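Local coordinates for hypothetical conserved protein TTC0263 (Thermus thermophilus, PDB 2PL2) that is of unknown function but belongs to the tetratricopeptide-repeat family and has an all-helical fold of successive helix pairs, at residues V55-V66 and V78-L86; L167-L178 and L187-L197. All coordinates share one frame; numbering follows the deposited sequence.

Contact 1 of 2, residues V55-V66 and V78-L86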
loop_
_atom_site.group_PDB
_atom_site.type_symbol
_atom_site.label_atom_id
_atom_site.label_comp_id
_atom_site.label_asym_id
_atom_site.label_seq_id
_atom_site.Cartn_x
_atom_site.Cartn_y
_atom_site.Cartn_z
ATOM N N VAL A 55 7.974 7.806 0.096
ATOM C CA VAL A 55 9.160 7.515 0.899
ATOM C C VAL A 55 10.085 8.689 1.275
ATOM O O VAL A 55 10.099 9.140 2.425
ATOM C CB VAL A 55 10.028 6.427 0.213
ATOM C CG1 VAL A 55 11.202 6.052 1.113
ATOM C CG2 VAL A 55 9.183 5.198 -0.099
ATOM N N ASN A 56 10.858 9.169 0.306
ATOM C CA ASN A 56 11.800 10.250 0.555
ATOM C C ASN A 56 11.277 11.355 1.468
ATOM O O ASN A 56 11.934 11.728 2.438
ATOM C CB ASN A 56 12.287 10.823 -0.776
ATOM C CG ASN A 56 12.965 9.771 -1.638
ATOM O OD1 ASN A 56 13.889 9.084 -1.191
ATOM N ND2 ASN A 56 12.508 9.638 -2.877
ATOM N N PRO A 57 10.088 11.894 1.176
ATOM C CA PRO A 57 9.526 12.957 2.016
ATOM C C PRO A 57 9.335 12.550 3.487
ATOM O O PRO A 57 9.430 13.386 4.395
ATOM C CB PRO A 57 8.201 13.268 1.323
ATOM C CG PRO A 57 8.531 13.045 -0.122
ATOM C CD PRO A 57 9.314 11.748 -0.072
ATOM N N ALA A 58 9.060 11.264 3.707
ATOM C CA ALA A 58 8.845 10.737 5.049
ATOM C C ALA A 58 10.172 10.467 5.726
ATOM O O ALA A 58 10.284 10.560 6.948
ATOM C CB ALA A 58 8.022 9.461 4.989
ATOM N N LEU A 59 11.172 10.110 4.930
ATOM C CA LEU A 59 12.504 9.849 5.450
ATOM C C LEU A 59 13.077 11.189 5.914
ATOM O O LEU A 59 13.772 11.265 6.924
ATOM C CB LEU A 59 13.395 9.260 4.354
ATOM C CG LEU A 59 14.881 9.045 4.679
ATOM C CD1 LEU A 59 15.048 7.823 5.579
ATOM C CD2 LEU A 59 15.664 8.845 3.384
ATOM N N GLU A 60 12.763 12.245 5.171
ATOM C CA GLU A 60 13.245 13.582 5.482
ATOM C C GLU A 60 12.562 14.174 6.711
ATOM O O GLU A 60 13.179 14.939 7.458
ATOM C CB GLU A 60 13.045 14.497 4.270
ATOM C CG GLU A 60 13.852 15.783 4.322
ATOM C CD GLU A 60 15.312 15.541 4.699
ATOM O OE1 GLU A 60 16.003 14.762 3.999
ATOM O OE2 GLU A 60 15.762 16.136 5.708
ATOM N N ASN A 61 11.295 13.822 6.917
ATOM C CA ASN A 61 10.539 14.306 8.074
ATOM C C ASN A 61 10.952 13.549 9.336
ATOM O O ASN A 61 10.925 14.095 10.437
ATOM C CB ASN A 61 9.035 14.149 7.841
ATOM C CG ASN A 61 8.435 15.324 7.088
ATOM O OD1 ASN A 61 7.377 15.204 6.468
ATOM N ND2 ASN A 61 9.100 16.469 7.151
ATOM N N GLY A 62 11.316 12.284 9.169
ATOM C CA GLY A 62 11.762 11.496 10.296
ATOM C C GLY A 62 13.095 12.057 10.755
ATOM O O GLY A 62 13.348 12.181 11.962
ATOM N N LYS A 63 13.943 12.394 9.779
ATOM C CA LYS A 63 15.260 12.969 10.034
ATOM C C LYS A 63 15.150 14.248 10.845
ATOM O O LYS A 63 15.845 14.413 11.826
ATOM C CB LYS A 63 15.981 13.269 8.720
ATOM C CG LYS A 63 16.676 12.056 8.101
ATOM C CD LYS A 63 17.239 12.367 6.720
ATOM C CE LYS A 63 18.114 11.210 6.242
ATOM N NZ LYS A 63 18.525 11.329 4.818
ATOM N N THR A 64 14.268 15.147 10.435
ATOM C CA THR A 64 14.090 16.413 11.145
ATOM C C THR A 64 13.364 16.224 12.477
ATOM O O THR A 64 13.333 17.126 13.314
ATOM C CB THR A 64 13.350 17.463 10.257
ATOM O OG1 THR A 64 12.698 18.436 11.086
ATOM C CG2 THR A 64 12.325 16.798 9.384
ATOM N N LEU A 65 12.802 15.039 12.688
ATOM C CA LEU A 65 12.102 14.764 13.934
ATOM C C LEU A 65 13.081 14.284 14.988
ATOM O O LEU A 65 12.971 14.640 16.155
ATOM C CB LEU A 65 11.026 13.714 13.715
ATOM C CG LEU A 65 9.666 14.260 13.322
ATOM C CD1 LEU A 65 8.760 13.112 12.872
ATOM C CD2 LEU A 65 9.080 15.007 14.524
ATOM N N VAL A 66 14.041 13.474 14.570
ATOM C CA VAL A 66 15.049 12.955 15.488
ATOM C C VAL A 66 16.099 14.022 15.770
ATOM O O VAL A 66 16.729 14.032 16.830
ATOM C CB VAL A 66 15.743 11.704 14.892
ATOM C CG1 VAL A 66 16.935 11.301 15.743
ATOM C CG2 VAL A 66 14.737 10.550 14.808
ATOM N N VAL A 78 8.992 6.657 12.503
ATOM C CA VAL A 78 8.830 7.109 11.125
ATOM C C VAL A 78 10.075 6.744 10.322
ATOM O O VAL A 78 10.005 6.025 9.332
ATOM C CB VAL A 78 8.615 8.634 11.084
ATOM C CG1 VAL A 78 8.733 9.145 9.667
ATOM C CG2 VAL A 78 7.247 8.969 11.660
ATOM N N LEU A 79 11.216 7.233 10.784
ATOM C CA LEU A 79 12.507 6.981 10.158
ATOM C C LEU A 79 12.754 5.482 9.984
ATOM O O LEU A 79 13.268 5.040 8.965
ATOM C CB LEU A 79 13.598 7.613 11.035
ATOM C CG LEU A 79 15.054 7.717 10.589
ATOM C CD1 LEU A 79 15.144 8.413 9.247
ATOM C CD2 LEU A 79 15.822 8.502 11.644
ATOM N N SER A 80 12.378 4.711 10.993
ATOM C CA SER A 80 12.541 3.265 10.982
ATOM C C SER A 80 11.766 2.576 9.858
ATOM O O SER A 80 12.306 1.722 9.150
ATOM C CB SER A 80 12.091 2.695 12.322
ATOM O OG SER A 80 11.996 1.290 12.253
ATOM N N GLU A 81 10.493 2.933 9.709
ATOM C CA GLU A 81 9.653 2.341 8.672
ATOM C C GLU A 81 10.094 2.801 7.286
ATOM O O GLU A 81 9.996 2.057 6.311
ATOM C CB GLU A 81 8.190 2.719 8.908
ATOM C CG GLU A 81 7.529 1.927 10.019
ATOM C CD GLU A 81 6.621 2.779 10.880
ATOM O OE1 GLU A 81 5.889 3.616 10.301
ATOM O OE2 GLU A 81 6.632 2.608 12.130
ATOM N N ALA A 82 10.586 4.031 7.207
ATOM C CA ALA A 82 11.054 4.588 5.955
ATOM C C ALA A 82 12.209 3.765 5.390
ATOM O O ALA A 82 12.264 3.525 4.181
ATOM C CB ALA A 82 11.476 6.032 6.159
ATOM N N TYR A 83 13.120 3.322 6.254
ATOM C CA TYR A 83 14.249 2.516 5.787
ATOM C C TYR A 83 13.797 1.148 5.281
ATOM O O TYR A 83 14.392 0.593 4.349
ATOM C CB TYR A 83 15.298 2.327 6.890
ATOM C CG TYR A 83 16.146 3.553 7.117
ATOM C CD1 TYR A 83 16.896 4.109 6.074
ATOM C CD2 TYR A 83 16.167 4.187 8.359
ATOM C CE1 TYR A 83 17.630 5.269 6.263
ATOM C CE2 TYR A 83 16.899 5.348 8.555
ATOM C CZ TYR A 83 17.630 5.884 7.506
ATOM O OH TYR A 83 18.340 7.045 7.696
ATOM N N VAL A 84 12.759 0.597 5.905
ATOM C CA VAL A 84 12.225 -0.698 5.491
ATOM C C VAL A 84 11.598 -0.582 4.097
ATOM O O VAL A 84 11.780 -1.455 3.256
ATOM C CB VAL A 84 11.155 -1.224 6.490
ATOM C CG1 VAL A 84 10.472 -2.451 5.915
ATOM C CG2 VAL A 84 11.805 -1.559 7.834
ATOM N N ALA A 85 10.862 0.495 3.859
ATOM C CA ALA A 85 10.236 0.686 2.564
ATOM C C ALA A 85 11.340 0.696 1.519
ATOM O O ALA A 85 11.242 0.031 0.488
ATOM C CB ALA A 85 9.463 2.006 2.540
ATOM N N LEU A 86 12.397 1.452 1.807
ATOM C CA LEU A 86 13.556 1.562 0.926
ATOM C C LEU A 86 14.226 0.199 0.729
ATOM O O LEU A 86 14.870 -0.038 -0.292
ATOM C CB LEU A 86 14.569 2.537 1.519
ATOM C CG LEU A 86 14.220 4.024 1.558
ATOM C CD1 LEU A 86 15.164 4.754 2.511
ATOM C CD2 LEU A 86 14.320 4.591 0.157
#
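Interlocking leucines join two helices of this tetratricopeptide-repeat fold: L59 is a knob among L79, A82, Y83 and L86, and L79 returns the insertion among L59, G62, K63 and V66. The segment axes approach to 8.2 Å at 149° between their N-to-C directions, a roughly antiparallel pairing. L59 places its CG anti to the backbone N (chi1 174°), which carries CD1 across to the other helix. There L59 CD1 meets L79 CD1 at 3.7 Å and lies over one face of the Y83 ring, off toward the rim, in a CH-pi contact 4.0 Å from the ring centroid and 25° off the normal. G62 marks the tightest backbone approach, its CA 4.6 Å from the CA of L79. V78 CG1 leans into the same place, 3.4 Å from A58 O. One turn on from G62, V66 CG2 lies 3.9 Å from L79 CD2; at the other end the V55 and L86 side chains meet obliquely, V55 CG1 being 3.6 Å from L86 CD2. Helix 93-113 also touches L79 and Y83, and helix 39-51 V78. With methyl groups, a ring face and a glycine making the junction, cohesion between the segments comes from apolar packing and shape.

Contact 2 of 2, residues L167-L178 and L187-L197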
loop_
_atom_site.group_PDB
_atom_site.type_symbol
_atom_site.label_atom_id
_atom_site.label_comp_id
_atom_site.label_asym_id
_atom_site.label_seq_id
_atom_site.Cartn_x
_atom_site.Cartn_y
_atom_site.Cartn_z
ATOM N N LEU A 167 3.948 -23.634 10.787
ATOM C CA LEU A 167 2.554 -23.489 10.389
ATOM C C LEU A 167 1.542 -23.678 11.526
ATOM O O LEU A 167 0.668 -22.828 11.748
ATOM C CB LEU A 167 2.256 -24.466 9.248
ATOM C CG LEU A 167 1.747 -23.868 7.939
ATOM C CD1 LEU A 167 1.886 -24.888 6.830
ATOM C CD2 LEU A 167 0.297 -23.426 8.111
ATOM N N ASP A 168 1.648 -24.785 12.251
ATOM C CA ASP A 168 0.714 -25.026 13.336
ATOM C C ASP A 168 0.706 -23.883 14.333
ATOM O O ASP A 168 -0.351 -23.484 14.814
ATOM C CB ASP A 168 1.041 -26.343 14.041
ATOM C CG ASP A 168 0.749 -27.545 13.171
ATOM O OD1 ASP A 168 -0.307 -27.536 12.499
ATOM O OD2 ASP A 168 1.559 -28.497 13.160
ATOM N N GLU A 169 1.891 -23.361 14.625
ATOM C CA GLU A 169 2.054 -22.257 15.570
ATOM C C GLU A 169 1.525 -20.941 15.000
ATOM O O GLU A 169 0.999 -20.099 15.730
ATOM C CB GLU A 169 3.531 -22.125 15.956
ATOM C CG GLU A 169 4.024 -23.244 16.890
ATOM C CD GLU A 169 5.542 -23.297 17.038
ATOM O OE1 GLU A 169 6.212 -23.755 16.087
ATOM O OE2 GLU A 169 6.063 -22.886 18.102
ATOM N N ALA A 170 1.655 -20.766 13.691
ATOM C CA ALA A 170 1.150 -19.557 13.044
ATOM C C ALA A 170 -0.375 -19.569 13.174
ATOM O O ALA A 170 -0.993 -18.590 13.610
ATOM C CB ALA A 170 1.559 -19.534 11.563
ATOM N N LEU A 171 -0.977 -20.697 12.805
ATOM C CA LEU A 171 -2.420 -20.843 12.893
ATOM C C LEU A 171 -2.893 -20.580 14.324
ATOM O O LEU A 171 -3.913 -19.928 14.534
ATOM C CB LEU A 171 -2.825 -22.254 12.442
ATOM C CG LEU A 171 -2.444 -22.598 10.995
ATOM C CD1 LEU A 171 -2.644 -24.067 10.747
ATOM C CD2 LEU A 171 -3.276 -21.777 10.031
ATOM N N ALA A 172 -2.141 -21.072 15.308
ATOM C CA ALA A 172 -2.504 -20.869 16.711
ATOM C C ALA A 172 -2.525 -19.399 17.091
ATOM O O ALA A 172 -3.375 -18.966 17.875
ATOM C CB ALA A 172 -1.541 -21.631 17.627
ATOM N N GLN A 173 -1.593 -18.629 16.541
ATOM C CA GLN A 173 -1.533 -17.197 16.838
ATOM C C GLN A 173 -2.683 -16.428 16.179
ATOM O O GLN A 173 -3.170 -15.424 16.732
ATOM C CB GLN A 173 -0.182 -16.614 16.405
ATOM C CG GLN A 173 0.992 -17.042 17.305
ATOM C CD GLN A 173 0.903 -16.424 18.678
ATOM O OE1 GLN A 173 0.131 -15.495 18.904
ATOM N NE2 GLN A 173 1.699 -16.926 19.605
ATOM N N TYR A 174 -3.130 -16.892 15.009
ATOM C CA TYR A 174 -4.252 -16.226 14.340
ATOM C C TYR A 174 -5.526 -16.510 15.133
ATOM O O TYR A 174 -6.346 -15.610 15.373
ATOM C CB TYR A 174 -4.412 -16.724 12.889
ATOM C CG TYR A 174 -3.418 -16.136 11.898
ATOM C CD1 TYR A 174 -3.294 -14.762 11.743
ATOM C CD2 TYR A 174 -2.656 -16.952 11.073
ATOM C CE1 TYR A 174 -2.445 -14.217 10.803
ATOM C CE2 TYR A 174 -1.800 -16.422 10.122
ATOM C CZ TYR A 174 -1.700 -15.044 9.988
ATOM O OH TYR A 174 -0.855 -14.484 9.049
ATOM N N ALA A 175 -5.687 -17.772 15.543
ATOM C CA ALA A 175 -6.864 -18.197 16.321
ATOM C C ALA A 175 -6.984 -17.333 17.580
ATOM O O ALA A 175 -8.084 -16.932 17.974
ATOM C CB ALA A 175 -6.741 -19.669 16.695
ATOM N N LYS A 176 -5.848 -17.036 18.208
ATOM C CA LYS A 176 -5.854 -16.194 19.400
ATOM C C LYS A 176 -6.196 -14.754 19.017
ATOM O O LYS A 176 -7.073 -14.126 19.615
ATOM C CB LYS A 176 -4.486 -16.218 20.085
ATOM C CG LYS A 176 -4.475 -15.445 21.397
ATOM C CD LYS A 176 -5.494 -16.034 22.377
ATOM C CE LYS A 176 -5.831 -15.073 23.503
ATOM N NZ LYS A 176 -4.665 -14.798 24.394
ATOM N N ALA A 177 -5.487 -14.233 18.017
ATOM C CA ALA A 177 -5.721 -12.875 17.536
ATOM C C ALA A 177 -7.196 -12.703 17.211
ATOM O O ALA A 177 -7.793 -11.680 17.537
ATOM C CB ALA A 177 -4.858 -12.592 16.297
ATOM N N LEU A 178 -7.793 -13.718 16.588
ATOM C CA LEU A 178 -9.219 -13.653 16.246
ATOM C C LEU A 178 -10.152 -13.704 17.451
ATOM O O LEU A 178 -11.314 -13.331 17.344
ATOM C CB LEU A 178 -9.588 -14.746 15.238
ATOM C CG LEU A 178 -9.360 -14.260 13.797
ATOM C CD1 LEU A 178 -9.310 -15.420 12.848
ATOM C CD2 LEU A 178 -10.469 -13.269 13.418
ATOM N N LEU A 187 -8.006 -10.087 9.639
ATOM C CA LEU A 187 -7.524 -11.266 10.346
ATOM C C LEU A 187 -8.080 -12.590 9.767
ATOM O O LEU A 187 -7.331 -13.554 9.587
ATOM C CB LEU A 187 -7.876 -11.131 11.832
ATOM C CG LEU A 187 -6.846 -11.646 12.839
ATOM C CD1 LEU A 187 -5.443 -11.252 12.421
ATOM C CD2 LEU A 187 -7.193 -11.080 14.212
ATOM N N ARG A 188 -9.374 -12.630 9.454
ATOM C CA ARG A 188 -9.977 -13.852 8.903
ATOM C C ARG A 188 -9.330 -14.293 7.607
ATOM O O ARG A 188 -9.052 -15.472 7.416
ATOM C CB ARG A 188 -11.473 -13.663 8.688
ATOM C CG ARG A 188 -12.233 -13.457 9.970
ATOM C CD ARG A 188 -13.714 -13.287 9.700
ATOM N NE ARG A 188 -14.485 -13.236 10.938
ATOM C CZ ARG A 188 -15.770 -12.920 10.995
ATOM N NH1 ARG A 188 -16.421 -12.632 9.881
ATOM N NH2 ARG A 188 -16.394 -12.871 12.161
ATOM N N VAL A 189 -9.069 -13.342 6.718
ATOM C CA VAL A 189 -8.424 -13.651 5.448
ATOM C C VAL A 189 -7.024 -14.242 5.630
ATOM O O VAL A 189 -6.650 -15.167 4.921
ATOM C CB VAL A 189 -8.309 -12.385 4.544
ATOM C CG1 VAL A 189 -7.588 -12.746 3.214
ATOM C CG2 VAL A 189 -9.694 -11.821 4.247
ATOM N N ARG A 190 -6.238 -13.714 6.565
ATOM C CA ARG A 190 -4.890 -14.240 6.764
ATOM C C ARG A 190 -4.981 -15.641 7.320
ATOM O O ARG A 190 -4.227 -16.524 6.923
ATOM C CB ARG A 190 -4.095 -13.353 7.727
ATOM C CG ARG A 190 -3.654 -12.019 7.134
ATOM C CD ARG A 190 -3.476 -10.998 8.235
ATOM N NE ARG A 190 -3.137 -9.675 7.727
ATOM C CZ ARG A 190 -1.906 -9.289 7.399
ATOM N NH1 ARG A 190 -0.882 -10.130 7.527
ATOM N NH2 ARG A 190 -1.700 -8.054 6.940
ATOM N N TYR A 191 -5.913 -15.842 8.247
ATOM C CA TYR A 191 -6.117 -17.150 8.865
ATOM C C TYR A 191 -6.511 -18.136 7.775
ATOM O O TYR A 191 -5.915 -19.210 7.643
ATOM C CB TYR A 191 -7.219 -17.041 9.912
ATOM C CG TYR A 191 -7.429 -18.278 10.731
ATOM C CD1 TYR A 191 -6.355 -19.088 11.099
ATOM C CD2 TYR A 191 -8.697 -18.597 11.215
ATOM C CE1 TYR A 191 -6.544 -20.178 11.936
ATOM C CE2 TYR A 191 -8.893 -19.676 12.047
ATOM C CZ TYR A 191 -7.815 -20.461 12.408
ATOM O OH TYR A 191 -8.010 -21.515 13.262
ATOM N N ALA A 192 -7.502 -17.743 6.975
ATOM C CA ALA A 192 -7.982 -18.576 5.865
ATOM C C ALA A 192 -6.838 -18.897 4.917
ATOM O O ALA A 192 -6.521 -20.060 4.661
ATOM C CB ALA A 192 -9.104 -17.859 5.101
ATOM N N SER A 193 -6.200 -17.855 4.404
ATOM C CA SER A 193 -5.096 -18.054 3.484
ATOM C C SER A 193 -4.014 -18.941 4.094
ATOM O O SER A 193 -3.371 -19.724 3.391
ATOM C CB SER A 193 -4.508 -16.707 3.076
ATOM O OG SER A 193 -3.571 -16.893 2.041
ATOM N N ALA A 194 -3.820 -18.825 5.405
ATOM C CA ALA A 194 -2.822 -19.641 6.079
ATOM C C ALA A 194 -3.317 -21.080 6.132
ATOM O O ALA A 194 -2.545 -22.000 5.891
ATOM C CB ALA A 194 -2.552 -19.111 7.489
ATOM N N LEU A 195 -4.599 -21.275 6.451
ATOM C CA LEU A 195 -5.176 -22.621 6.515
ATOM C C LEU A 195 -4.950 -23.308 5.172
ATOM O O LEU A 195 -4.781 -24.524 5.111
ATOM C CB LEU A 195 -6.675 -22.561 6.868
ATOM C CG LEU A 195 -7.014 -22.254 8.338
ATOM C CD1 LEU A 195 -8.497 -21.955 8.489
ATOM C CD2 LEU A 195 -6.610 -23.432 9.218
ATOM N N LEU A 196 -4.909 -22.526 4.098
ATOM C CA LEU A 196 -4.653 -23.087 2.778
ATOM C C LEU A 196 -3.255 -23.655 2.782
ATOM O O LEU A 196 -2.725 -24.032 1.737
ATOM C CB LEU A 196 -4.757 -22.013 1.700
ATOM C CG LEU A 196 -6.163 -21.607 1.237
ATOM C CD1 LEU A 196 -6.059 -20.493 0.179
ATOM C CD2 LEU A 196 -6.882 -22.836 0.660
ATOM N N LEU A 197 -2.679 -23.718 3.984
ATOM C CA LEU A 197 -1.330 -24.219 4.251
ATOM C C LEU A 197 -0.424 -24.280 3.036
ATOM O O LEU A 197 0.415 -23.359 2.919
ATOM C CB LEU A 197 -1.402 -25.602 4.922
ATOM C CG LEU A 197 -2.289 -26.690 4.308
ATOM C CD1 LEU A 197 -1.458 -27.902 3.911
ATOM C CD2 LEU A 197 -3.350 -27.087 5.303
#
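The segment axes of helices 167-178 and 187-195 run almost antiparallel at 157°, 9.8 Å apart at their closest, with the CA atoms of Y174 and Y191 5.9 Å apart near the middle. The two tyrosines are reciprocal knobs: Y174 fits among L187, R190, Y191 and A194, and Y191 among L171, Y174, A175 and L178. Y174 lays one face of its ring against the backbone of the partner helix, with Y191 N above the ring centre and R190 C toward the rim. R190 CB packs 3.6 Å from Y174 CE1, and L187 CD1 comes up at the ring edge. Sequence-adjacent helices packed antiparallel in this way are consistent with the helix-turn-helix units of the tetratricopeptide-repeat fold. With chi1 at -174°, Y191 swings its ring away from its own backbone N and against helix 167-178; its CD1 reaches Y174 CB at 3.5 Å and its CD2 L178 CD1 at 3.6 Å. L178 and L187 lie alongside each other, running in opposite senses, and L187 CD2 is 3.5 Å from A177 CB. L171 CD2 touches A194 CB and L195 CD2, each at 3.8 Å. Y174 also packs on R20 of the second subunit and on A158 of helix 151-164.

Contact 1 and contact 2 are separate pairings of sequence-adjacent helices in one repeat array. They follow in series along the chain and lie on opposite sides of its centre, with their own centres 31 Å apart and their nearest atoms about 13 Å apart, so neither touches the other. The closer axes of contact 1 go with a glycine at its interface, the wider spacing of contact 2 with two interlocked tyrosines; the buried surfaces are 534 and 663 Å², respectively. Their surroundings differ too. Helices of the same chain flank 55-66 and 78-86, whereas 187-197 also packs on the second subunit, V189 and L196 meeting its L18 and S193 its L15.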